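PDB 2Z1U: hydrogenase expression/formation protein HypE from Desulfovibrio vulgaris subsp. vulgaris, which binds ATP and magnesium ions and probably uses the nucleotide to prepare the cyanide ligands inserted into [NiFe] hydrogenases during their maturation. Local coordinates for residues 166-171 with 303-308; 215-220 with 275-280; 282-287 with 299-304. All coordinates share one frame; numbering follows the deposited sequence.

Contact 1: 166-171 with 303-308; sequences DAILIS and GSVKSV
I168 lies across G303, S304 and V305, where strand 167-170 runs antiparallel to strand 300-306. Its CB sits over the G303 carbonyl, 3.8 Å from G303 O. With CG1 placed anti to the carbonyl carbon (chi1 -55°), the longer branch extends along the partner strand: I168 CG1 lies over the S304 backbone and reaches the methyl V305 CG2 at 4.0 Å, and the tip I168 CD1 ends 3.5 Å from S304 O. V305 CG2 also packs on D166 CB, so two branched aliphatic residues and the stem of an aspartate share one face. The polar end of D166 is used elsewhere, OD2 accepting from H216 ND1 and R163 N.

Backbone bonds pair the strands. V305 N donates to D166 O at 2.8 Å, and I168 N to G303 O at 2.9 Å. G303 N adds a weak bond to I168 O, which I302 N also grips in a classic beta bulge. Glycine suits this position, its phi of 168° being awkward for a residue with a side chain. The chemistry therefore divides: amides and carbonyls set the register, the face of D166 CB, I168 and V305 is hydrocarbon, and S304, on the other face, has its OG bonded by K306 NZ.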
ATOM      1  N   ASP A 166     -17.300  29.502  -9.057  1.00 51.31           N
ATOM      2  CA  ASP A 166     -17.625  28.086  -8.824  1.00 51.03           C
ATOM      3  C   ASP A 166     -18.542  27.912  -7.613  1.00 50.82           C
ATOM      4  O   ASP A 166     -18.377  28.599  -6.599  1.00 50.71           O
ATOM      5  CB  ASP A 166     -16.356  27.268  -8.592  1.00 50.27           C
ATOM      6  CG  ASP A 166     -15.614  26.935  -9.878  1.00 50.40           C
ATOM      7  OD1 ASP A 166     -16.087  27.274 -10.989  1.00 49.30           O
ATOM      8  OD2 ASP A 166     -14.541  26.313  -9.772  1.00 50.17           O
ATOM      9  N   ALA A 167     -19.499  26.990  -7.721  1.00 49.80           N
ATOM     10  CA  ALA A 167     -20.285  26.593  -6.567  1.00 49.03           C
ATOM     11  C   ALA A 167     -19.510  25.546  -5.765  1.00 48.52           C
ATOM     12  O   ALA A 167     -18.713  24.792  -6.325  1.00 48.61           O
ATOM     13  CB  ALA A 167     -21.632  26.051  -7.007  1.00 49.37           C
ATOM     14  N   ILE A 168     -19.719  25.517  -4.453  1.00 47.97           N
ATOM     15  CA  ILE A 168     -19.131  24.486  -3.599  1.00 47.79           C
ATOM     16  C   ILE A 168     -20.284  23.677  -3.080  1.00 47.43           C
ATOM     17  O   ILE A 168     -21.185  24.217  -2.426  1.00 47.05           O
ATOM     18  CB  ILE A 168     -18.329  25.064  -2.401  1.00 47.95           C
ATOM     19  CG1 ILE A 168     -17.244  26.034  -2.871  1.00 49.14           C
ATOM     20  CG2 ILE A 168     -17.698  23.923  -1.579  1.00 45.34           C
ATOM     21  CD1 ILE A 168     -16.555  26.815  -1.723  1.00 48.26           C
ATOM     22  N   LEU A 169     -20.289  22.398  -3.454  1.00 48.31           N
ATOM     23  CA  LEU A 169     -21.348  21.471  -3.082  1.00 48.16           C
ATOM     24  C   LEU A 169     -20.818  20.423  -2.109  1.00 48.36           C
ATOM     25  O   LEU A 169     -19.656  19.994  -2.181  1.00 48.19           O
ATOM     26  CB  LEU A 169     -21.924  20.762  -4.323  1.00 48.08           C
ATOM     27  CG  LEU A 169     -22.368  21.529  -5.566  1.00 46.91           C
ATOM     28  CD1 LEU A 169     -22.908  20.525  -6.597  1.00 45.82           C
ATOM     29  CD2 LEU A 169     -23.429  22.600  -5.238  1.00 47.46           C
ATOM     30  N   ILE A 170     -21.684  20.022  -1.189  1.00 48.83           N
ATOM     31  CA  ILE A 170     -21.385  18.910  -0.294  1.00 48.62           C
ATOM     32  C   ILE A 170     -22.380  17.792  -0.562  1.00 47.85           C
ATOM     33  O   ILE A 170     -23.554  18.058  -0.900  1.00 47.39           O
ATOM     34  CB  ILE A 170     -21.420  19.375   1.193  1.00 49.75           C
ATOM     35  CG1 ILE A 170     -20.628  18.419   2.081  1.00 50.95           C
ATOM     36  CG2 ILE A 170     -22.878  19.562   1.679  1.00 48.38           C
ATOM     37  CD1 ILE A 170     -19.107  18.408   1.832  1.00 55.55           C
ATOM     38  N   SER A 171     -21.927  16.550  -0.402  1.00 47.63           N
ATOM     39  CA  SER A 171     -22.754  15.378  -0.790  1.00 47.78           C
ATOM     40  C   SER A 171     -23.618  14.857   0.352  1.00 47.94           C
ATOM     41  O   SER A 171     -24.477  14.027   0.140  1.00 48.46           O
ATOM     42  CB  SER A 171     -21.882  14.243  -1.343  1.00 46.32           C
ATOM     43  OG  SER A 171     -21.021  13.739  -0.348  1.00 45.74           O
ATOM     44  N   GLY A 303     -21.634  26.976  -0.522  1.00 52.69           N
ATOM     45  CA  GLY A 303     -20.859  28.198  -0.724  1.00 52.47           C
ATOM     46  C   GLY A 303     -20.366  28.378  -2.144  1.00 52.58           C
ATOM     47  O   GLY A 303     -20.902  27.783  -3.086  1.00 51.48           O
ATOM     48  N   SER A 304     -19.349  29.218  -2.295  1.00 52.63           N
ATOM     49  CA  SER A 304     -18.815  29.556  -3.609  1.00 53.28           C
ATOM     50  C   SER A 304     -17.319  29.882  -3.557  1.00 53.53           C
ATOM     51  O   SER A 304     -16.766  30.175  -2.485  1.00 53.33           O
ATOM     52  CB  SER A 304     -19.611  30.708  -4.241  1.00 52.92           C
ATOM     53  OG  SER A 304     -19.458  31.930  -3.516  1.00 54.73           O
ATOM     54  N   VAL A 305     -16.670  29.818  -4.717  1.00 53.85           N
ATOM     55  CA  VAL A 305     -15.275  30.238  -4.845  1.00 54.59           C
ATOM     56  C   VAL A 305     -15.227  31.679  -5.382  1.00 55.65           C
ATOM     57  O   VAL A 305     -15.989  32.042  -6.288  1.00 55.67           O
ATOM     58  CB  VAL A 305     -14.473  29.277  -5.748  1.00 54.48           C
ATOM     59  CG1 VAL A 305     -13.019  29.723  -5.872  1.00 54.02           C
ATOM     60  CG2 VAL A 305     -14.562  27.833  -5.207  1.00 53.95           C
ATOM     61  N   LYS A 306     -14.344  32.488  -4.799  1.00 56.59           N
ATOM     62  CA  LYS A 306     -14.194  33.902  -5.156  1.00 58.15           C
ATOM     63  C   LYS A 306     -12.722  34.266  -5.312  1.00 58.84           C
ATOM     64  O   LYS A 306     -11.849  33.651  -4.689  1.00 58.67           O
ATOM     65  CB  LYS A 306     -14.858  34.803  -4.104  1.00 57.56           C
ATOM     66  CG  LYS A 306     -16.389  34.765  -4.135  1.00 58.35           C
ATOM     67  CD  LYS A 306     -17.020  35.666  -3.078  1.00 58.93           C
ATOM     68  CE  LYS A 306     -18.507  35.896  -3.352  1.00 61.04           C
ATOM     69  NZ  LYS A 306     -19.316  34.650  -3.406  1.00 62.21           N
ATOM     70  N   SER A 307     -12.451  35.252  -6.160  1.00 60.16           N
ATOM     71  CA  SER A 307     -11.094  35.767  -6.343  1.00 61.57           C
ATOM     72  C   SER A 307     -10.668  36.592  -5.120  1.00 62.12           C
ATOM     73  O   SER A 307     -11.520  37.087  -4.372  1.00 61.99           O
ATOM     74  CB  SER A 307     -11.004  36.596  -7.630  1.00 61.14           C
ATOM     75  OG  SER A 307     -11.923  37.678  -7.603  1.00 63.29           O
ATOM     76  N   VAL A 308      -9.356  36.713  -4.913  1.00 63.32           N
ATOM     77  CA  VAL A 308      -8.798  37.483  -3.791  1.00 64.30           C
ATOM     78  C   VAL A 308      -9.259  38.930  -3.836  1.00 65.09           C
ATOM     79  O   VAL A 308      -9.129  39.588  -4.866  1.00 65.59           O
ATOM     80  CB  VAL A 308      -7.249  37.453  -3.793  1.00 64.57           C
ATOM     81  CG1 VAL A 308      -6.680  38.415  -2.737  1.00 64.17           C
ATOM     82  CG2 VAL A 308      -6.752  36.047  -3.565  1.00 64.11           C
TER

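Contact 2: 215-220 with 275-280; sequences IHVLRD and ICILPE. With MG (magnesium ion), chain C.
I277 O takes two N-H groups at once: V217 N at 2.9 Å and nearly straight (167°), and H216 N at the same length but bent and weak. Two successive residues facing one partner make a classic beta bulge at the start of strand 217-219. Beyond it the antiparallel ladder is regular, I277 N giving back to V217 O and I275 N donating to R219 O at 2.8 Å.

At the bulge, the H216 ring lies against P279, whose CD stands 3.6 Å from the ring centroid and 17° off its normal, a CH-pi contact. An imidazole fits here, offering a face to proline while D166 holds the ring from its ND1 side. V217 and I277 lie side by side, CB to CB 3.9 Å, under helix 225-237; L218 and C276 meet on the other face of the sheet. I215 CD1 touches L278 CD1 at 3.6 Å.

R219 turns from the partner strand to form salt bridges with E232 and with D41 of the second subunit. Just past the strand, D220 OD1 binds magnesium at 1.9 Å, and D81 of this chain and D41 of the second subunit bind the same ion. The strand thus delivers D220 to a metal-ATP site at a subunit interface, an arrangement consistent with the AIR synthase-related (PurM-like) dimers.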
ATOM      1  N   ILE A 215     -16.394  19.208 -14.100  1.00 52.04           N
ATOM      2  CA  ILE A 215     -16.103  19.161 -12.671  1.00 51.43           C
ATOM      3  C   ILE A 215     -14.695  19.708 -12.429  1.00 51.35           C
ATOM      4  O   ILE A 215     -13.713  19.184 -12.984  1.00 51.55           O
ATOM      5  CB  ILE A 215     -16.213  17.710 -12.098  1.00 51.35           C
ATOM      6  CG1 ILE A 215     -17.565  17.061 -12.458  1.00 50.76           C
ATOM      7  CG2 ILE A 215     -15.965  17.715 -10.585  1.00 50.95           C
ATOM      8  CD1 ILE A 215     -18.831  17.844 -12.005  1.00 50.78           C
ATOM      9  N   HIS A 216     -14.592  20.755 -11.610  1.00 50.74           N
ATOM     10  CA  HIS A 216     -13.282  21.334 -11.312  1.00 50.19           C
ATOM     11  C   HIS A 216     -12.523  20.612 -10.207  1.00 49.76           C
ATOM     12  O   HIS A 216     -11.357  20.289 -10.393  1.00 49.64           O
ATOM     13  CB  HIS A 216     -13.381  22.831 -11.002  1.00 49.73           C
ATOM     14  CG  HIS A 216     -13.746  23.670 -12.186  1.00 49.85           C
ATOM     15  ND1 HIS A 216     -14.048  25.010 -12.074  1.00 49.82           N
ATOM     16  CD2 HIS A 216     -13.857  23.367 -13.502  1.00 49.79           C
ATOM     17  CE1 HIS A 216     -14.331  25.495 -13.271  1.00 50.83           C
ATOM     18  NE2 HIS A 216     -14.222  24.520 -14.153  1.00 50.43           N
ATOM     19  N   VAL A 217     -13.174  20.400  -9.056  1.00 49.89           N
ATOM     20  CA  VAL A 217     -12.541  19.763  -7.885  1.00 49.41           C
ATOM     21  C   VAL A 217     -13.445  18.737  -7.206  1.00 49.89           C
ATOM     22  O   VAL A 217     -14.640  18.969  -7.016  1.00 50.27           O
ATOM     23  CB  VAL A 217     -12.104  20.776  -6.780  1.00 49.48           C
ATOM     24  CG1 VAL A 217     -11.045  20.136  -5.849  1.00 47.93           C
ATOM     25  CG2 VAL A 217     -11.566  22.063  -7.384  1.00 50.45           C
ATOM     26  N   LEU A 218     -12.850  17.604  -6.845  1.00 49.46           N
ATOM     27  CA  LEU A 218     -13.477  16.632  -5.960  1.00 50.21           C
ATOM     28  C   LEU A 218     -12.484  16.347  -4.846  1.00 50.40           C
ATOM     29  O   LEU A 218     -11.286  16.197  -5.104  1.00 51.10           O
ATOM     30  CB  LEU A 218     -13.801  15.318  -6.706  1.00 48.83           C
ATOM     31  CG  LEU A 218     -14.779  15.324  -7.889  1.00 49.48           C
ATOM     32  CD1 LEU A 218     -14.711  13.991  -8.676  1.00 48.73           C
ATOM     33  CD2 LEU A 218     -16.219  15.628  -7.460  1.00 48.76           C
ATOM     34  N   ARG A 219     -12.966  16.298  -3.609  1.00 50.74           N
ATOM     35  CA  ARG A 219     -12.117  15.865  -2.490  1.00 50.39           C
ATOM     36  C   ARG A 219     -12.992  15.293  -1.378  1.00 50.82           C
ATOM     37  O   ARG A 219     -14.115  15.759  -1.164  1.00 50.02           O
ATOM     38  CB  ARG A 219     -11.224  17.012  -1.959  1.00 50.20           C
ATOM     39  CG  ARG A 219     -10.205  16.543  -0.905  1.00 49.53           C
ATOM     40  CD  ARG A 219      -8.941  17.343  -0.944  1.00 51.14           C
ATOM     41  NE  ARG A 219      -8.211  17.205  -2.209  1.00 51.24           N
ATOM     42  CZ  ARG A 219      -7.211  18.013  -2.567  1.00 52.53           C
ATOM     43  NH1 ARG A 219      -6.818  18.981  -1.744  1.00 51.20           N
ATOM     44  NH2 ARG A 219      -6.585  17.850  -3.728  1.00 50.56           N
ATOM     45  N   ASP A 220     -12.453  14.323  -0.644  1.00 51.46           N
ATOM     46  CA  ASP A 220     -13.182  13.716   0.464  1.00 53.04           C
ATOM     47  C   ASP A 220     -12.694  14.325   1.785  1.00 52.37           C
ATOM     48  O   ASP A 220     -11.504  14.274   2.097  1.00 53.54           O
ATOM     49  CB  ASP A 220     -13.007  12.188   0.441  1.00 54.35           C
ATOM     50  CG  ASP A 220     -11.576  11.783   0.386  1.00 57.35           C
ATOM     51  OD1 ASP A 220     -10.740  12.534  -0.170  1.00 61.53           O
ATOM     52  OD2 ASP A 220     -11.255  10.724   0.930  1.00 66.71           O
ATOM     53  N   ILE A 275     -16.679  16.753  -1.407  1.00 49.87           N
ATOM     54  CA  ILE A 275     -16.883  18.119  -1.820  1.00 50.05           C
ATOM     55  C   ILE A 275     -16.769  18.143  -3.338  1.00 50.26           C
ATOM     56  O   ILE A 275     -15.862  17.537  -3.905  1.00 49.91           O
ATOM     57  CB  ILE A 275     -15.812  19.068  -1.191  1.00 50.36           C
ATOM     58  CG1 ILE A 275     -16.055  19.201   0.310  1.00 51.77           C
ATOM     59  CG2 ILE A 275     -15.841  20.470  -1.827  1.00 50.23           C
ATOM     60  CD1 ILE A 275     -14.913  18.722   1.164  1.00 58.04           C
ATOM     61  N   CYS A 276     -17.691  18.848  -3.983  1.00 50.61           N
ATOM     62  CA  CYS A 276     -17.661  18.993  -5.421  1.00 50.33           C
ATOM     63  C   CYS A 276     -17.692  20.474  -5.785  1.00 49.66           C
ATOM     64  O   CYS A 276     -18.610  21.201  -5.414  1.00 48.59           O
ATOM     65  CB  CYS A 276     -18.848  18.243  -6.056  1.00 50.44           C
ATOM     66  SG  CYS A 276     -19.081  18.517  -7.825  1.00 53.41           S
ATOM     67  N   ILE A 277     -16.676  20.905  -6.524  1.00 49.79           N
ATOM     68  CA  ILE A 277     -16.566  22.303  -6.961  1.00 49.69           C
ATOM     69  C   ILE A 277     -16.583  22.327  -8.490  1.00 49.94           C
ATOM     70  O   ILE A 277     -15.875  21.542  -9.131  1.00 50.38           O
ATOM     71  CB  ILE A 277     -15.305  22.986  -6.348  1.00 49.36           C
ATOM     72  CG1 ILE A 277     -15.433  23.010  -4.821  1.00 49.58           C
ATOM     73  CG2 ILE A 277     -15.138  24.429  -6.864  1.00 49.03           C
ATOM     74  CD1 ILE A 277     -14.167  23.367  -4.051  1.00 48.68           C
ATOM     75  N   LEU A 278     -17.416  23.209  -9.050  1.00 50.69           N
ATOM     76  CA  LEU A 278     -17.710  23.277 -10.484  1.00 51.09           C
ATOM     77  C   LEU A 278     -18.401  24.614 -10.849  1.00 51.75           C
ATOM     78  O   LEU A 278     -19.015  25.247  -9.985  1.00 51.80           O
ATOM     79  CB  LEU A 278     -18.600  22.085 -10.889  1.00 51.35           C
ATOM     80  CG  LEU A 278     -20.136  22.129 -10.737  1.00 50.94           C
ATOM     81  CD1 LEU A 278     -20.692  20.870 -11.344  1.00 48.22           C
ATOM     82  CD2 LEU A 278     -20.600  22.276  -9.289  1.00 50.57           C
ATOM     83  N   PRO A 279     -18.339  25.033 -12.134  1.00 52.29           N
ATOM     84  CA  PRO A 279     -19.010  26.276 -12.538  1.00 52.56           C
ATOM     85  C   PRO A 279     -20.483  26.337 -12.140  1.00 53.37           C
ATOM     86  O   PRO A 279     -21.171  25.310 -12.080  1.00 52.99           O
ATOM     87  CB  PRO A 279     -18.905  26.259 -14.065  1.00 52.72           C
ATOM     88  CG  PRO A 279     -17.704  25.449 -14.343  1.00 52.13           C
ATOM     89  CD  PRO A 279     -17.661  24.391 -13.275  1.00 52.25           C
ATOM     90  N   GLU A 280     -20.957  27.557 -11.904  1.00 54.29           N
ATOM     91  CA  GLU A 280     -22.317  27.816 -11.453  1.00 55.76           C
ATOM     92  C   GLU A 280     -23.407  27.165 -12.310  1.00 55.96           C
ATOM     93  O   GLU A 280     -24.376  26.640 -11.762  1.00 56.18           O
ATOM     94  CB  GLU A 280     -22.540  29.336 -11.318  1.00 55.83           C
ATOM     95  CG  GLU A 280     -23.905  29.774 -10.781  1.00 59.17           C
ATOM     96  CD  GLU A 280     -24.348  29.025  -9.530  1.00 62.86           C
ATOM     97  OE1 GLU A 280     -25.530  28.597  -9.482  1.00 64.62           O
ATOM     98  OE2 GLU A 280     -23.527  28.866  -8.602  1.00 64.34           O
TER
HETATM   99 MG    MG C 344      -8.905  12.145   0.043  1.00 47.30          MG
HETATM  100  O   HOH W   1      -8.799  14.054   1.661  1.00 34.37           O

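Contact 3: 282-287 with 299-304; sequences RAEAAL and AARIGS
E284 and R301 join helix 280-291 to strand 300-306 by a salt bridge, E284 OE1 lying 3.0 Å from R301 NH1; E284 is exposed, so the pair sits on the solvent side. The carboxylate oxygen is at the edge of the guanidinium group, only 2° out of its plane, while NH1 approaches the syn side of OE1, somewhat out of the carboxylate plane. The N-H points past the oxygen (138°), as fits a contact carried more by charge than by a straight hydrogen bond. R301 starts out extended, with CG anti to the backbone N, and bends at chi3 to bring its head across the helix surface. There E280 is its main partner, gripping NH2 with OE2 while its OE1 lies close to NH1. NH1 is thus shared between E280 and E284, and the two carboxylates would partly offset the arginine's charge.

A283 CB comes within 3.7 Å of R301 NH1, obliquely to the guanidinium plane. Alanine suits this spot because its small side chain lets the head settle close to the helix. L287 fills the next turn: its CD2 meets A299 CB at 3.9 Å and lies 3.6 Å from A300 N, while CD1 rests near the backbone of R301.

The helix closes its own i to i+4 bonds, L287 N donating to A283 O at 2.9 Å, whereas the strand's backbone is satisfied by flanking strands, A300 bonding to I170 and S304 to H242. Helix 280-291 connects strands 275-278 and 300-306, which run parallel with strand 167-170 between them: a split beta-alpha-beta crossover in an alpha-beta domain of the AIR synthase-related family.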
ATOM      1  N   ARG A 282     -23.574  24.456 -13.949  1.00 56.50           N
ATOM      2  CA  ARG A 282     -23.669  23.014 -13.771  1.00 56.06           C
ATOM      3  C   ARG A 282     -24.031  22.612 -12.341  1.00 55.54           C
ATOM      4  O   ARG A 282     -24.249  21.428 -12.071  1.00 55.12           O
ATOM      5  CB  ARG A 282     -22.353  22.345 -14.167  1.00 56.22           C
ATOM      6  CG  ARG A 282     -22.319  21.800 -15.584  1.00 57.82           C
ATOM      7  CD  ARG A 282     -21.584  22.718 -16.546  1.00 60.42           C
ATOM      8  NE  ARG A 282     -20.651  21.955 -17.372  1.00 61.65           N
ATOM      9  CZ  ARG A 282     -20.939  21.427 -18.558  1.00 62.83           C
ATOM     10  NH1 ARG A 282     -22.147  21.578 -19.088  1.00 63.51           N
ATOM     11  NH2 ARG A 282     -20.012  20.745 -19.215  1.00 62.59           N
ATOM     12  N   ALA A 283     -24.105  23.598 -11.440  1.00 54.88           N
ATOM     13  CA  ALA A 283     -24.245  23.352  -9.995  1.00 54.10           C
ATOM     14  C   ALA A 283     -25.525  22.614  -9.623  1.00 53.73           C
ATOM     15  O   ALA A 283     -25.516  21.694  -8.805  1.00 52.68           O
ATOM     16  CB  ALA A 283     -24.151  24.664  -9.220  1.00 54.66           C
ATOM     17  N   GLU A 284     -26.619  23.037 -10.242  1.00 53.58           N
ATOM     18  CA  GLU A 284     -27.941  22.473 -10.023  1.00 53.98           C
ATOM     19  C   GLU A 284     -28.012  21.001 -10.476  1.00 53.52           C
ATOM     20  O   GLU A 284     -28.461  20.133  -9.721  1.00 53.43           O
ATOM     21  CB  GLU A 284     -28.975  23.354 -10.732  1.00 54.35           C
ATOM     22  CG  GLU A 284     -30.197  23.714  -9.905  1.00 56.59           C
ATOM     23  CD  GLU A 284     -29.872  24.217  -8.515  1.00 58.82           C
ATOM     24  OE1 GLU A 284     -29.222  25.280  -8.376  1.00 62.17           O
ATOM     25  OE2 GLU A 284     -30.290  23.555  -7.545  1.00 59.76           O
ATOM     26  N   ALA A 285     -27.526  20.720 -11.687  1.00 53.00           N
ATOM     27  CA  ALA A 285     -27.447  19.342 -12.197  1.00 52.20           C
ATOM     28  C   ALA A 285     -26.565  18.445 -11.303  1.00 51.45           C
ATOM     29  O   ALA A 285     -26.959  17.329 -10.971  1.00 51.07           O
ATOM     30  CB  ALA A 285     -26.970  19.325 -13.649  1.00 52.20           C
ATOM     31  N   ALA A 286     -25.402  18.946 -10.873  1.00 50.80           N
ATOM     32  CA  ALA A 286     -24.519  18.186  -9.984  1.00 50.26           C
ATOM     33  C   ALA A 286     -25.198  17.867  -8.654  1.00 50.09           C
ATOM     34  O   ALA A 286     -25.117  16.742  -8.155  1.00 48.96           O
ATOM     35  CB  ALA A 286     -23.189  18.935  -9.742  1.00 49.61           C
ATOM     36  N   LEU A 287     -25.866  18.866  -8.091  1.00 49.62           N
ATOM     37  CA  LEU A 287     -26.622  18.715  -6.854  1.00 50.36           C
ATOM     38  C   LEU A 287     -27.730  17.669  -6.994  1.00 49.93           C
ATOM     39  O   LEU A 287     -27.987  16.920  -6.054  1.00 49.93           O
ATOM     40  CB  LEU A 287     -27.267  20.054  -6.454  1.00 50.21           C
ATOM     41  CG  LEU A 287     -26.956  20.628  -5.077  1.00 52.64           C
ATOM     42  CD1 LEU A 287     -28.063  21.610  -4.670  1.00 51.42           C
ATOM     43  CD2 LEU A 287     -26.706  19.566  -3.988  1.00 54.31           C
ATOM     44  N   ALA A 299     -27.318  16.327   0.650  1.00 48.44           N
ATOM     45  CA  ALA A 299     -26.501  17.056  -0.336  1.00 48.25           C
ATOM     46  C   ALA A 299     -26.973  18.504  -0.417  1.00 47.85           C
ATOM     47  O   ALA A 299     -28.170  18.760  -0.375  1.00 46.45           O
ATOM     48  CB  ALA A 299     -26.565  16.397  -1.708  1.00 48.39           C
ATOM     49  N   ALA A 300     -26.027  19.442  -0.498  1.00 48.34           N
ATOM     50  CA  ALA A 300     -26.360  20.874  -0.498  1.00 48.90           C
ATOM     51  C   ALA A 300     -25.301  21.757  -1.139  1.00 48.77           C
ATOM     52  O   ALA A 300     -24.120  21.434  -1.141  1.00 49.04           O
ATOM     53  CB  ALA A 300     -26.647  21.362   0.924  1.00 49.64           C
ATOM     54  N   ARG A 301     -25.747  22.873  -1.699  1.00 49.31           N
ATOM     55  CA  ARG A 301     -24.847  23.950  -2.047  1.00 50.11           C
ATOM     56  C   ARG A 301     -24.423  24.593  -0.707  1.00 50.09           C
ATOM     57  O   ARG A 301     -25.277  24.992   0.090  1.00 48.95           O
ATOM     58  CB  ARG A 301     -25.561  24.957  -2.944  1.00 50.21           C
ATOM     59  CG  ARG A 301     -24.690  26.103  -3.439  1.00 52.00           C
ATOM     60  CD  ARG A 301     -25.567  27.214  -3.962  1.00 55.67           C
ATOM     61  NE  ARG A 301     -26.337  26.830  -5.147  1.00 59.04           N
ATOM     62  CZ  ARG A 301     -25.938  27.028  -6.400  1.00 59.65           C
ATOM     63  NH1 ARG A 301     -26.714  26.648  -7.410  1.00 59.11           N
ATOM     64  NH2 ARG A 301     -24.762  27.613  -6.640  1.00 59.78           N
ATOM     65  N   ILE A 302     -23.122  24.630  -0.426  1.00 50.86           N
ATOM     66  CA  ILE A 302     -22.666  25.246   0.848  1.00 51.35           C
ATOM     67  C   ILE A 302     -21.927  26.577   0.709  1.00 52.25           C
ATOM     68  O   ILE A 302     -21.629  27.247   1.713  1.00 51.71           O
ATOM     69  CB  ILE A 302     -21.803  24.279   1.707  1.00 51.50           C
ATOM     70  CG1 ILE A 302     -20.451  23.989   1.026  1.00 51.81           C
ATOM     71  CG2 ILE A 302     -22.584  23.011   2.041  1.00 52.29           C
ATOM     72  CD1 ILE A 302     -19.459  23.232   1.901  1.00 52.28           C
ATOM     73  N   GLY A 303     -21.634  26.976  -0.522  1.00 52.69           N
ATOM     74  CA  GLY A 303     -20.859  28.198  -0.724  1.00 52.47           C
ATOM     75  C   GLY A 303     -20.366  28.378  -2.144  1.00 52.58           C
ATOM     76  O   GLY A 303     -20.902  27.783  -3.086  1.00 51.48           O
ATOM     77  N   SER A 304     -19.349  29.218  -2.295  1.00 52.63           N
ATOM     78  CA  SER A 304     -18.815  29.556  -3.609  1.00 53.28           C
ATOM     79  C   SER A 304     -17.319  29.882  -3.557  1.00 53.53           C
ATOM     80  O   SER A 304     -16.766  30.175  -2.485  1.00 53.33           O
ATOM     81  CB  SER A 304     -19.611  30.708  -4.241  1.00 52.92           C
ATOM     82  OG  SER A 304     -19.458  31.930  -3.516  1.00 54.73           O
TER

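In the fold
The three contacts belong to one sheet and one of the helices packed on it, their centres 8 to 9 Å apart. Strand 167-170 is the middle piece: beside contact 2, L169 N lies 2.8 Å from C276 O, and towards the strand of contact 3, I170 N lies 2.8 Å from A300 O. Contacts 1 and 3 share G303 and S304. The helix of contact 3 follows the second strand of contact 2 directly, and the two meet through E280 OE2 and R301 NH2 at 2.6 Å and through L278 CD1 and A286 CB at 3.5 Å. Only contact 2 reaches the magnesium and ATP, through D220; contacts 1 and 3 lie farther along the sheet, away from the nucleotide and metal residues.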